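Local atomic coordinates of anaphase-promoting complex subunit cut9 (Schizosaccharomyces pombe, PDB entry 2XPI), a protein that is a subunit of the anaphase-promoting complex, an E3 ubiquitin ligase controlling mitosis and G1, and uses TPR repeats to homodimerize and bind hcn1. Residues D85-W90 against L111-N116; C102-G107 against Q125-T130; D340-H345 against Y359-D364; Y382-N387 against R394-S399. All coordinates share one frame; numbering follows the deposited sequence.

Contact 1 of 4, residues D85-W90 against L111-N116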
loop_
_atom_site.group_PDB
_atom_site.type_symbol
_atom_site.label_atom_id
_atom_site.label_comp_id
_atom_site.label_asym_id
_atom_site.label_seq_id
_atom_site.Cartn_x
_atom_site.Cartn_y
_atom_site.Cartn_z
ATOM N N ASP A 85 8.351 30.224 0.590
ATOM C CA ASP A 85 8.990 29.598 1.744
ATOM C C ASP A 85 8.035 29.170 2.872
ATOM O O ASP A 85 8.313 28.212 3.570
ATOM C CB ASP A 85 10.155 30.445 2.268
ATOM C CG ASP A 85 11.377 30.385 1.353
ATOM O OD1 ASP A 85 11.659 29.293 0.781
ATOM O OD2 ASP A 85 12.058 31.425 1.210
ATOM N N TYR A 86 6.918 29.857 3.055
ATOM C CA TYR A 86 5.889 29.358 3.969
ATOM C C TYR A 86 5.185 28.148 3.377
ATOM O O TYR A 86 4.780 27.256 4.107
ATOM C CB TYR A 86 4.821 30.410 4.262
ATOM C CG TYR A 86 5.240 31.467 5.240
ATOM C CD1 TYR A 86 5.385 32.791 4.839
ATOM C CD2 TYR A 86 5.497 31.145 6.567
ATOM C CE1 TYR A 86 5.779 33.765 5.732
ATOM C CE2 TYR A 86 5.884 32.114 7.473
ATOM C CZ TYR A 86 6.026 33.422 7.051
ATOM O OH TYR A 86 6.410 34.388 7.950
ATOM N N LEU A 87 4.998 28.154 2.057
ATOM C CA LEU A 87 4.325 27.069 1.362
ATOM C C LEU A 87 5.134 25.787 1.492
ATOM O O LEU A 87 4.617 24.748 1.877
ATOM C CB LEU A 87 4.133 27.429 -0.114
ATOM C CG LEU A 87 2.748 27.991 -0.472
ATOM C CD1 LEU A 87 2.209 28.845 0.645
ATOM C CD2 LEU A 87 2.757 28.745 -1.794
ATOM N N ARG A 88 6.420 25.889 1.189
ATOM C CA ARG A 88 7.322 24.764 1.272
ATOM C C ARG A 88 7.461 24.182 2.671
ATOM O O ARG A 88 7.357 22.977 2.841
ATOM C CB ARG A 88 8.681 25.152 0.732
ATOM C CG ARG A 88 8.663 25.435 -0.729
ATOM C CD ARG A 88 10.027 25.836 -1.126
ATOM N NE ARG A 88 10.109 26.125 -2.542
ATOM C CZ ARG A 88 10.721 27.194 -3.018
ATOM N NH1 ARG A 88 11.278 28.047 -2.167
ATOM N NH2 ARG A 88 10.770 27.410 -4.322
ATOM N N LEU A 89 7.706 25.019 3.669
ATOM C CA LEU A 89 7.680 24.537 5.043
ATOM C C LEU A 89 6.398 23.764 5.320
ATOM O O LEU A 89 6.411 22.696 5.936
ATOM C CB LEU A 89 7.768 25.695 6.005
ATOM C CG LEU A 89 9.168 26.079 6.487
ATOM C CD1 LEU A 89 10.277 25.470 5.654
ATOM C CD2 LEU A 89 9.293 27.614 6.586
ATOM N N TRP A 90 5.290 24.308 4.838
ATOM C CA TRP A 90 3.979 23.723 5.069
ATOM C C TRP A 90 3.826 22.389 4.337
ATOM O O TRP A 90 3.389 21.404 4.918
ATOM C CB TRP A 90 2.896 24.721 4.648
ATOM C CG TRP A 90 1.498 24.244 4.780
ATOM C CD1 TRP A 90 1.061 23.159 5.477
ATOM C CD2 TRP A 90 0.335 24.841 4.191
ATOM N NE1 TRP A 90 -0.303 23.037 5.356
ATOM C CE2 TRP A 90 -0.773 24.057 4.569
ATOM C CE3 TRP A 90 0.123 25.971 3.393
ATOM C CZ2 TRP A 90 -2.073 24.363 4.177
ATOM C CZ3 TRP A 90 -1.173 26.270 2.997
ATOM C CH2 TRP A 90 -2.251 25.465 3.388
ATOM N N LEU A 111 4.448 24.746 -6.968
ATOM C CA LEU A 111 5.005 24.349 -8.255
ATOM C C LEU A 111 4.384 25.225 -9.339
ATOM O O LEU A 111 5.085 25.704 -10.234
ATOM C CB LEU A 111 4.795 22.850 -8.538
ATOM C CG LEU A 111 5.374 22.352 -9.869
ATOM C CD1 LEU A 111 6.870 22.660 -9.979
ATOM C CD2 LEU A 111 5.120 20.869 -10.099
ATOM N N ASP A 112 3.073 25.460 -9.238
ATOM C CA ASP A 112 2.393 26.381 -10.159
ATOM C C ASP A 112 3.058 27.757 -10.151
ATOM O O ASP A 112 3.294 28.336 -11.205
ATOM C CB ASP A 112 0.891 26.492 -9.852
ATOM C CG ASP A 112 0.113 25.219 -10.227
ATOM O OD1 ASP A 112 0.578 24.456 -11.113
ATOM O OD2 ASP A 112 -0.968 24.979 -9.637
ATOM N N ILE A 113 3.385 28.264 -8.966
ATOM C CA ILE A 113 4.039 29.564 -8.850
ATOM C C ILE A 113 5.474 29.598 -9.399
ATOM O O ILE A 113 5.819 30.451 -10.207
ATOM C CB ILE A 113 4.066 30.026 -7.386
ATOM C CG1 ILE A 113 2.671 30.453 -6.928
ATOM C CG2 ILE A 113 5.051 31.169 -7.199
ATOM C CD1 ILE A 113 2.583 30.671 -5.436
ATOM N N THR A 114 6.293 28.644 -8.971
ATOM C CA THR A 114 7.745 28.710 -9.121
ATOM C C THR A 114 8.314 27.976 -10.349
ATOM O O THR A 114 9.296 28.421 -10.964
ATOM C CB THR A 114 8.404 28.118 -7.859
ATOM O OG1 THR A 114 8.065 26.730 -7.757
ATOM C CG2 THR A 114 7.882 28.822 -6.627
ATOM N N GLY A 115 7.724 26.832 -10.679
ATOM C CA GLY A 115 8.226 26.006 -11.755
ATOM C C GLY A 115 9.568 25.389 -11.420
ATOM O O GLY A 115 10.232 24.839 -12.306
ATOM N N ASN A 116 9.967 25.465 -10.149
ATOM C CA ASN A 116 11.247 24.905 -9.695
ATOM C C ASN A 116 11.286 23.375 -9.673
ATOM O O ASN A 116 10.409 22.727 -9.107
ATOM C CB ASN A 116 11.572 25.430 -8.297
ATOM C CG ASN A 116 13.044 25.290 -7.933
ATOM O OD1 ASN A 116 13.696 26.281 -7.610
ATOM N ND2 ASN A 116 13.568 24.069 -7.971
#

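Contact 2 of 4, residues C102-G107 against Q125-T130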
loop_
_atom_site.group_PDB
_atom_site.type_symbol
_atom_site.label_atom_id
_atom_site.label_comp_id
_atom_site.label_asym_id
_atom_site.label_seq_id
_atom_site.Cartn_x
_atom_site.Cartn_y
_atom_site.Cartn_z
ATOM N N CYS A 102 -3.255 17.299 1.926
ATOM C CA CYS A 102 -2.751 18.624 2.214
ATOM C C CYS A 102 -1.431 18.933 1.528
ATOM O O CYS A 102 -1.249 20.015 0.990
ATOM C CB CYS A 102 -2.626 18.816 3.718
ATOM S SG CYS A 102 -1.747 20.312 4.190
ATOM N N ALA A 103 -0.500 17.997 1.568
ATOM C CA ALA A 103 0.806 18.179 0.930
ATOM C C ALA A 103 0.716 18.266 -0.599
ATOM O O ALA A 103 1.472 18.995 -1.240
ATOM C CB ALA A 103 1.770 17.039 1.354
ATOM N N ALA A 104 -0.185 17.494 -1.181
ATOM C CA ALA A 104 -0.484 17.606 -2.608
ATOM C C ALA A 104 -1.115 18.957 -2.897
ATOM O O ALA A 104 -0.785 19.594 -3.884
ATOM C CB ALA A 104 -1.412 16.484 -3.060
ATOM N N PHE A 105 -2.009 19.409 -2.026
ATOM C CA PHE A 105 -2.646 20.701 -2.222
ATOM C C PHE A 105 -1.646 21.850 -2.198
ATOM O O PHE A 105 -1.688 22.736 -3.051
ATOM C CB PHE A 105 -3.726 20.930 -1.168
ATOM C CG PHE A 105 -4.421 22.250 -1.292
ATOM C CD1 PHE A 105 -5.283 22.499 -2.351
ATOM C CD2 PHE A 105 -4.230 23.245 -0.343
ATOM C CE1 PHE A 105 -5.943 23.737 -2.464
ATOM C CE2 PHE A 105 -4.887 24.469 -0.441
ATOM C CZ PHE A 105 -5.741 24.719 -1.503
ATOM N N VAL A 106 -0.748 21.842 -1.220
ATOM C CA VAL A 106 0.197 22.949 -1.078
ATOM C C VAL A 106 1.299 22.827 -2.107
ATOM O O VAL A 106 1.715 23.828 -2.693
ATOM C CB VAL A 106 0.801 23.020 0.336
ATOM C CG1 VAL A 106 1.772 24.161 0.440
ATOM C CG2 VAL A 106 -0.302 23.163 1.364
ATOM N N GLY A 107 1.754 21.589 -2.327
ATOM C CA GLY A 107 2.812 21.293 -3.278
ATOM C C GLY A 107 2.440 21.659 -4.701
ATOM O O GLY A 107 3.275 22.115 -5.468
ATOM N N GLN A 125 7.095 13.376 -4.714
ATOM C CA GLN A 125 7.259 12.576 -3.499
ATOM C C GLN A 125 5.929 12.235 -2.869
ATOM O O GLN A 125 5.687 11.089 -2.459
ATOM C CB GLN A 125 8.059 13.348 -2.466
ATOM C CG GLN A 125 9.526 13.034 -2.453
ATOM C CD GLN A 125 9.787 11.698 -1.832
ATOM O OE1 GLN A 125 10.251 11.606 -0.697
ATOM N NE2 GLN A 125 9.464 10.643 -2.559
ATOM N N VAL A 126 5.071 13.247 -2.782
ATOM C CA VAL A 126 3.759 13.084 -2.185
ATOM C C VAL A 126 2.999 12.007 -2.959
ATOM O O VAL A 126 2.430 11.075 -2.372
ATOM C CB VAL A 126 2.974 14.444 -2.141
ATOM C CG1 VAL A 126 1.590 14.255 -1.572
ATOM C CG2 VAL A 126 3.748 15.503 -1.336
ATOM N N TYR A 127 3.002 12.108 -4.279
ATOM C CA TYR A 127 2.296 11.122 -5.088
ATOM C C TYR A 127 2.815 9.715 -4.838
ATOM O O TYR A 127 2.045 8.765 -4.858
ATOM C CB TYR A 127 2.403 11.444 -6.578
ATOM C CG TYR A 127 1.740 12.735 -6.986
ATOM C CD1 TYR A 127 0.813 13.356 -6.148
ATOM C CD2 TYR A 127 2.035 13.333 -8.198
ATOM C CE1 TYR A 127 0.201 14.551 -6.509
ATOM C CE2 TYR A 127 1.437 14.516 -8.570
ATOM C CZ TYR A 127 0.518 15.122 -7.719
ATOM O OH TYR A 127 -0.097 16.289 -8.094
ATOM N N CYS A 128 4.121 9.577 -4.620
ATOM C CA CYS A 128 4.705 8.263 -4.361
ATOM C C CYS A 128 4.254 7.681 -3.048
ATOM O O CYS A 128 4.112 6.457 -2.922
ATOM C CB CYS A 128 6.223 8.320 -4.353
ATOM S SG CYS A 128 6.936 8.323 -5.978
ATOM N N CYS A 129 4.060 8.548 -2.061
ATOM C CA CYS A 129 3.562 8.109 -0.760
ATOM C C CYS A 129 2.128 7.634 -0.848
ATOM O O CYS A 129 1.651 6.907 0.003
ATOM C CB CYS A 129 3.677 9.231 0.270
ATOM S SG CYS A 129 5.391 9.658 0.607
ATOM N N THR A 130 1.448 8.053 -1.900
ATOM C CA THR A 130 0.044 7.745 -2.102
ATOM C C THR A 130 -0.058 6.568 -3.049
ATOM O O THR A 130 -1.155 6.103 -3.364
ATOM C CB THR A 130 -0.652 8.964 -2.741
ATOM O OG1 THR A 130 -0.788 9.985 -1.759
ATOM C CG2 THR A 130 -2.018 8.620 -3.259
#

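Contact 3 of 4, residues D340-H345 against Y359-D364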
loop_
_atom_site.group_PDB
_atom_site.type_symbol
_atom_site.label_atom_id
_atom_site.label_comp_id
_atom_site.label_asym_id
_atom_site.label_seq_id
_atom_site.Cartn_x
_atom_site.Cartn_y
_atom_site.Cartn_z
ATOM N N ASP A 340 14.342 -11.301 11.999
ATOM C CA ASP A 340 15.622 -11.890 11.632
ATOM C C ASP A 340 16.103 -12.866 12.686
ATOM O O ASP A 340 16.994 -13.668 12.446
ATOM C CB ASP A 340 16.681 -10.806 11.490
ATOM C CG ASP A 340 16.372 -9.818 10.378
ATOM O OD1 ASP A 340 16.804 -8.652 10.532
ATOM O OD2 ASP A 340 15.721 -10.198 9.364
ATOM N N VAL A 341 15.533 -12.780 13.876
ATOM C CA VAL A 341 16.013 -13.597 14.963
ATOM C C VAL A 341 15.503 -15.027 14.825
ATOM O O VAL A 341 16.065 -15.953 15.415
ATOM C CB VAL A 341 15.591 -13.028 16.322
ATOM C CG1 VAL A 341 14.168 -13.423 16.630
ATOM C CG2 VAL A 341 16.497 -13.560 17.386
ATOM N N TYR A 342 14.458 -15.216 14.031
ATOM C CA TYR A 342 13.773 -16.510 14.022
ATOM C C TYR A 342 14.539 -17.752 13.513
ATOM O O TYR A 342 14.488 -18.800 14.145
ATOM C CB TYR A 342 12.369 -16.404 13.418
ATOM C CG TYR A 342 11.373 -15.874 14.413
ATOM C CD1 TYR A 342 10.991 -16.641 15.483
ATOM C CD2 TYR A 342 10.841 -14.597 14.300
ATOM C CE1 TYR A 342 10.097 -16.172 16.412
ATOM C CE2 TYR A 342 9.946 -14.114 15.228
ATOM C CZ TYR A 342 9.576 -14.912 16.278
ATOM O OH TYR A 342 8.681 -14.475 17.226
ATOM N N PRO A 343 15.246 -17.655 12.383
ATOM C CA PRO A 343 15.964 -18.873 11.973
ATOM C C PRO A 343 16.876 -19.480 13.058
ATOM O O PRO A 343 16.847 -20.707 13.284
ATOM C CB PRO A 343 16.787 -18.397 10.788
ATOM C CG PRO A 343 15.912 -17.300 10.173
ATOM C CD PRO A 343 15.265 -16.608 11.341
ATOM N N LEU A 344 17.660 -18.632 13.719
ATOM C CA LEU A 344 18.548 -19.064 14.790
ATOM C C LEU A 344 17.747 -19.607 15.972
ATOM O O LEU A 344 18.103 -20.617 16.602
ATOM C CB LEU A 344 19.392 -17.884 15.272
ATOM C CG LEU A 344 20.896 -17.854 15.012
ATOM C CD1 LEU A 344 21.444 -19.248 14.642
ATOM C CD2 LEU A 344 21.223 -16.838 13.933
ATOM N N HIS A 345 16.673 -18.904 16.285
ATOM C CA HIS A 345 15.833 -19.262 17.397
ATOM C C HIS A 345 15.111 -20.596 17.125
ATOM O O HIS A 345 15.151 -21.530 17.935
ATOM C CB HIS A 345 14.829 -18.139 17.610
ATOM C CG HIS A 345 14.041 -18.282 18.862
ATOM N ND1 HIS A 345 12.674 -18.431 18.864
ATOM C CD2 HIS A 345 14.431 -18.341 20.153
ATOM C CE1 HIS A 345 12.252 -18.557 20.112
ATOM N NE2 HIS A 345 13.300 -18.505 20.913
ATOM N N TYR A 359 5.453 -24.690 18.646
ATOM C CA TYR A 359 4.023 -24.637 18.351
ATOM C C TYR A 359 3.410 -23.252 18.592
ATOM O O TYR A 359 2.659 -22.742 17.760
ATOM C CB TYR A 359 3.281 -25.664 19.192
ATOM C CG TYR A 359 1.816 -25.766 18.848
ATOM C CD1 TYR A 359 1.398 -26.447 17.699
ATOM C CD2 TYR A 359 0.846 -25.194 19.670
ATOM C CE1 TYR A 359 0.060 -26.548 17.375
ATOM C CE2 TYR A 359 -0.500 -25.297 19.359
ATOM C CZ TYR A 359 -0.885 -25.973 18.209
ATOM O OH TYR A 359 -2.217 -26.074 17.889
ATOM N N LEU A 360 3.725 -22.660 19.739
ATOM C CA LEU A 360 3.260 -21.316 20.071
ATOM C C LEU A 360 3.735 -20.277 19.054
ATOM O O LEU A 360 2.947 -19.454 18.566
ATOM C CB LEU A 360 3.745 -20.923 21.466
ATOM C CG LEU A 360 3.410 -21.889 22.610
ATOM C CD1 LEU A 360 4.171 -21.502 23.876
ATOM C CD2 LEU A 360 1.892 -21.982 22.872
ATOM N N ILE A 361 5.026 -20.317 18.741
ATOM C CA ILE A 361 5.621 -19.374 17.801
ATOM C C ILE A 361 5.018 -19.473 16.400
ATOM O O ILE A 361 4.657 -18.465 15.787
ATOM C CB ILE A 361 7.135 -19.596 17.691
ATOM C CG1 ILE A 361 7.822 -19.170 18.987
ATOM C CG2 ILE A 361 7.698 -18.819 16.522
ATOM C CD1 ILE A 361 9.137 -19.871 19.219
ATOM N N SER A 362 4.924 -20.689 15.882
ATOM C CA SER A 362 4.411 -20.843 14.531
ATOM C C SER A 362 2.991 -20.288 14.454
ATOM O O SER A 362 2.595 -19.706 13.449
ATOM C CB SER A 362 4.486 -22.305 14.056
ATOM O OG SER A 362 4.314 -23.209 15.122
ATOM N N ASN A 363 2.239 -20.442 15.536
ATOM C CA ASN A 363 0.834 -20.068 15.504
ATOM C C ASN A 363 0.579 -18.573 15.512
ATOM O O ASN A 363 -0.280 -18.097 14.773
ATOM C CB ASN A 363 0.026 -20.798 16.579
ATOM C CG ASN A 363 -0.332 -22.216 16.157
ATOM O OD1 ASN A 363 -0.378 -23.133 16.979
ATOM N ND2 ASN A 363 -0.560 -22.408 14.855
ATOM N N ASP A 364 1.320 -17.811 16.308
ATOM C CA ASP A 364 1.107 -16.368 16.234
ATOM C C ASP A 364 1.865 -15.721 15.094
ATOM O O ASP A 364 1.548 -14.598 14.708
ATOM C CB ASP A 364 1.312 -15.633 17.569
ATOM C CG ASP A 364 2.754 -15.546 17.981
ATOM O OD1 ASP A 364 3.310 -14.418 18.023
ATOM O OD2 ASP A 364 3.317 -16.613 18.293
#

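Contact 4 of 4, residues Y382-N387 against R394-S399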
loop_
_atom_site.group_PDB
_atom_site.type_symbol
_atom_site.label_atom_id
_atom_site.label_comp_id
_atom_site.label_asym_id
_atom_site.label_seq_id
_atom_site.Cartn_x
_atom_site.Cartn_y
_atom_site.Cartn_z
ATOM N N TYR A 382 8.325 -26.986 13.211
ATOM C CA TYR A 382 7.441 -27.611 14.187
ATOM C C TYR A 382 7.027 -29.004 13.771
ATOM O O TYR A 382 7.127 -29.933 14.560
ATOM C CB TYR A 382 6.173 -26.805 14.422
ATOM C CG TYR A 382 5.161 -27.646 15.143
ATOM C CD1 TYR A 382 5.407 -28.091 16.433
ATOM C CD2 TYR A 382 3.981 -28.036 14.527
ATOM C CE1 TYR A 382 4.503 -28.878 17.105
ATOM C CE2 TYR A 382 3.058 -28.837 15.192
ATOM C CZ TYR A 382 3.331 -29.253 16.482
ATOM O OH TYR A 382 2.430 -30.040 17.159
ATOM N N TYR A 383 6.528 -29.147 12.548
ATOM C CA TYR A 383 6.168 -30.469 12.057
ATOM C C TYR A 383 7.388 -31.386 12.075
ATOM O O TYR A 383 7.259 -32.605 12.032
ATOM C CB TYR A 383 5.504 -30.397 10.682
ATOM C CG TYR A 383 4.095 -29.882 10.791
ATOM C CD1 TYR A 383 3.169 -30.534 11.598
ATOM C CD2 TYR A 383 3.687 -28.735 10.116
ATOM C CE1 TYR A 383 1.873 -30.066 11.731
ATOM C CE2 TYR A 383 2.385 -28.258 10.236
ATOM C CZ TYR A 383 1.482 -28.930 11.049
ATOM O OH TYR A 383 0.185 -28.482 11.182
ATOM N N LEU A 384 8.565 -30.781 12.206
ATOM C CA LEU A 384 9.811 -31.525 12.301
ATOM C C LEU A 384 10.280 -32.006 13.720
ATOM O O LEU A 384 10.900 -33.063 13.760
ATOM C CB LEU A 384 10.923 -30.790 11.533
ATOM C CG LEU A 384 11.908 -31.625 10.704
ATOM C CD1 LEU A 384 11.174 -32.329 9.588
ATOM C CD2 LEU A 384 13.056 -30.786 10.136
ATOM N N CYS A 385 10.028 -31.305 14.853
ATOM C CA CYS A 385 10.233 -31.995 16.174
ATOM C C CYS A 385 9.097 -32.972 16.457
ATOM O O CYS A 385 9.060 -33.606 17.524
ATOM C CB CYS A 385 10.432 -31.132 17.471
ATOM S SG CYS A 385 9.980 -32.257 18.985
ATOM N N VAL A 386 8.170 -33.078 15.514
ATOM C CA VAL A 386 6.948 -33.840 15.735
ATOM C C VAL A 386 6.888 -34.996 14.732
ATOM O O VAL A 386 5.990 -35.859 14.761
ATOM C CB VAL A 386 5.720 -32.898 15.690
ATOM C CG1 VAL A 386 4.576 -33.477 14.890
ATOM C CG2 VAL A 386 5.294 -32.546 17.092
ATOM N N ASN A 387 7.881 -35.004 13.847
ATOM C CA ASN A 387 8.055 -36.079 12.895
ATOM C C ASN A 387 6.928 -36.256 11.896
ATOM O O ASN A 387 6.676 -37.365 11.432
ATOM C CB ASN A 387 8.272 -37.382 13.638
ATOM C CG ASN A 387 9.619 -37.961 13.371
ATOM O OD1 ASN A 387 9.822 -38.650 12.365
ATOM N ND2 ASN A 387 10.575 -37.661 14.253
ATOM N N ARG A 394 5.866 -29.844 2.886
ATOM C CA ARG A 394 4.963 -28.841 2.328
ATOM C C ARG A 394 5.373 -27.404 2.732
ATOM O O ARG A 394 5.380 -26.488 1.903
ATOM C CB ARG A 394 3.489 -29.080 2.709
ATOM C CG ARG A 394 2.763 -27.734 2.887
ATOM C CD ARG A 394 1.261 -27.778 2.760
ATOM N NE ARG A 394 0.670 -26.626 2.050
ATOM C CZ ARG A 394 1.301 -25.783 1.220
ATOM N NH1 ARG A 394 2.600 -25.893 0.949
ATOM N NH2 ARG A 394 0.609 -24.816 0.629
ATOM N N TYR A 395 5.703 -27.207 4.002
ATOM C CA TYR A 395 5.879 -25.845 4.508
ATOM C C TYR A 395 7.230 -25.241 4.208
ATOM O O TYR A 395 7.319 -24.036 4.039
ATOM C CB TYR A 395 5.504 -25.738 5.986
ATOM C CG TYR A 395 4.005 -25.840 6.133
ATOM C CD1 TYR A 395 3.177 -24.797 5.719
ATOM C CD2 TYR A 395 3.406 -26.986 6.644
ATOM C CE1 TYR A 395 1.808 -24.883 5.838
ATOM C CE2 TYR A 395 2.024 -27.079 6.767
ATOM C CZ TYR A 395 1.238 -26.027 6.353
ATOM O OH TYR A 395 -0.131 -26.112 6.449
ATOM N N PHE A 396 8.267 -26.071 4.112
ATOM C CA PHE A 396 9.559 -25.577 3.689
ATOM C C PHE A 396 9.449 -25.297 2.206
ATOM O O PHE A 396 10.103 -24.392 1.675
ATOM C CB PHE A 396 10.662 -26.591 3.964
ATOM C CG PHE A 396 10.873 -26.877 5.420
ATOM C CD1 PHE A 396 11.127 -25.846 6.312
ATOM C CD2 PHE A 396 10.844 -28.180 5.892
ATOM C CE1 PHE A 396 11.320 -26.100 7.649
ATOM C CE2 PHE A 396 11.043 -28.443 7.222
ATOM C CZ PHE A 396 11.279 -27.398 8.106
ATOM N N SER A 397 8.607 -26.068 1.533
ATOM C CA SER A 397 8.305 -25.771 0.142
ATOM C C SER A 397 7.652 -24.394 -0.009
ATOM O O SER A 397 8.023 -23.619 -0.884
ATOM C CB SER A 397 7.385 -26.823 -0.462
ATOM O OG SER A 397 7.334 -26.658 -1.869
ATOM N N LYS A 398 6.680 -24.103 0.845
ATOM C CA LYS A 398 5.887 -22.889 0.739
ATOM C C LYS A 398 6.754 -21.667 1.010
ATOM O O LYS A 398 6.664 -20.653 0.322
ATOM C CB LYS A 398 4.741 -22.952 1.743
ATOM C CG LYS A 398 3.712 -21.866 1.599
ATOM C CD LYS A 398 2.690 -21.941 2.710
ATOM C CE LYS A 398 1.980 -20.592 2.860
ATOM N NZ LYS A 398 1.117 -20.196 1.699
ATOM N N SER A 399 7.606 -21.794 2.018
ATOM C CA SER A 399 8.502 -20.743 2.464
ATOM C C SER A 399 9.613 -20.468 1.435
ATOM O O SER A 399 9.902 -19.329 1.122
ATOM C CB SER A 399 9.082 -21.166 3.818
ATOM O OG SER A 399 10.162 -20.374 4.221
#

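Contact 1 of 4, residues D85-W90 against L111-N116
L87 meets I113 in the close part of this contact. Their side chains cross at about a right angle, and the branch ends do the touching: L87 CD2 lies 4.1 Å from I113 CD1. I113 CG1 is anti to its own carbonyl carbon (chi1 -73°), and the chain stays extended beyond it (chi2 169°), so CD1 is carried out to the leucine. L87 is buried. It also packs on V110 and on Y263 of the second subunit. Repeats 1-7 mediate homodimerization.

The other half of the contact is more open and more polar. R88 runs extended from CG to NE towards the end of the second helix. There its NH2 comes 4.0 Å from T114 CG2, the two side chains approaching from opposite directions. The guanidinium group is held by carboxylates at two of its nitrogens. NH1 makes a weak bond in the guanidinium plane to D85 OD1, at 3.2 Å, as part of a salt bridge. NH2 forms a salt bridge with D119. T114 OG1 has V110 O as its main partner and also lies within hydrogen-bonding distance of D119 OD2, so D119 lies between R88 and T114. N116 N adds a straight but weak bond to T114 OG1 at 3.3 Å. G115, just past the helix, has positive phi, and N116 is the N-cap of helix 117-129.

No hydrogen bond joins 85-90 directly to 111-116. Helices 83-96 and 100-114 form the helical hairpin of TPR 1, the helix-turn-helix unit that defines a tetratricopeptide repeat.

Contact 2 of 4, residues C102-G107 against Q125-T130
V126 is the bump of this contact, and A103 with A104 makes the shallow ground that takes it. Both methyl groups of the valine are used. CG2 meets A103 CB at 3.7 Å. CG1 turns to the next residue, lying 3.7 Å from A104 N and 4.0 Å from A104 CB. The valine therefore rests on backbone as well as on side chains. Its CG1 is anti to the backbone N (chi1 178°), which sets CG2 on A103 and CG1 over the step between A103 and A104.

The small alanines let the backbones come near, with the CA atoms of A104 and V126 6.2 Å apart. The segment axes approach to 9.6 Å and run nearly antiparallel, at 158°.

Y127 adds a second bump beside the valine. Its ring presents an edge to A104, with CE1 4.3 Å from A104 CB and the methyl near the ring plane. Its hydroxyl is hydrogen-bonded to E108, one turn or so further along the alanine helix. The same ring packs on R135, A136 and L139 of helix 133-142.

A103 also packs on A94 of helix 83-96, so the alanine helix is covered from that helix too. Helix 100-114 belongs to TPR 1 and helix 117-129 to TPR 2. Such antiparallel packing of successive helices across a repeat boundary is characteristic of the TPR superhelix.

Contact 3 of 4, residues D340-H345 against Y359-D364
The start of helix 342-352 faces helix 355-368 with the backbones well apart, Y342 and I361 being nearest at 9.4 Å between CA atoms. I361 fills the gap from one side, Y342 and H345 from the other. The two branches of I361 serve different rings. CG2 lies 3.6 Å from Y342 CE1 and 4.1 Å from Y342 CD1, so it comes obliquely to the CD1-CE1 side of the tyrosine. CD1 goes to the histidine, 3.5 Å from H345 CE1, at the imidazole edge and near its plane. H345 CG is anti to its backbone N (chi1 -171°), which swings the ring towards the isoleucine. V341 CG1 lies over one face of the Y342 ring, near the rim, 4.2 Å above its plane. The contact is largely buried, with no hydrogen bond across it.

Both helices belong to TPR 8. H345 packs back on L325 and T328 of helix 321-334, and Y342 on V374 of helix 373-385. L344, off this interface, touches helix 305-317 and a modified side chain of another protein, consistent with the acetyl-methionine of hcn1. S362 packs on A378 and V379 of helix 373-385, the next helix in the chain.

Contact 4 of 4, residues Y382-N387 against R394-S399
The shortest polar bond beside the Y383 and Y395 pair is a backbone one, K398 N to R394 O at 2.9 Å, in the helix that carries Y395. No hydrogen bond crosses between the segments. The Y383 and Y395 rings lie nearly parallel, their planes at 18°. They are slid apart, with centroids 5.8 Å from each other, and barely overlap. One side of each ring touches: Y383 CE2 is 3.7 Å from Y395 CE2. Both rings have CG anti to the carbonyl carbon (chi1 -74° and -72°), so they leave their helices alike. R394 CG lies over the centre of one face of Y395, 3.8 Å above the plane. Next to the tyrosines, L384 CD2 packs 4.2 Å from F396 CE2.

The segments lie on helices 373-385 and 389-402, the two arms of TPR 9. F396 also packs on L377 and I381 of helix 373-385, and on F413 and S416 of helix 407-420. On the other side in the chain, Y382 sets its ring edge-to-face with Y359 of helix 355-368. S399 OG bonds to A373 O, and K398 makes a cation-pi contact with W376, tying helix 389-402 to the start of helix 373-385.

Overall arrangement
The four contacts fall into two pairs along an all-helical solenoid. Contacts 1 and 2 share helix 100-114 and have centres about 13 Å apart; W90 packs on C102 and V106 between them. Their segments alternate along the chain, and both touch the second subunit. Contacts 3 and 4 follow in series, also with centres about 13 Å apart, where helices 355-368 and 373-385 succeed each other. The pairs are distant: centres of contacts 1 and 4 lie about 56 Å apart. Contacts 1, 3 and 4 each join the two helices of one TPR; contact 2 joins TPR 1 to TPR 2. The first pair thus belongs to the dimerizing repeats, while contact 3 lies in hcn1-binding TPR 8.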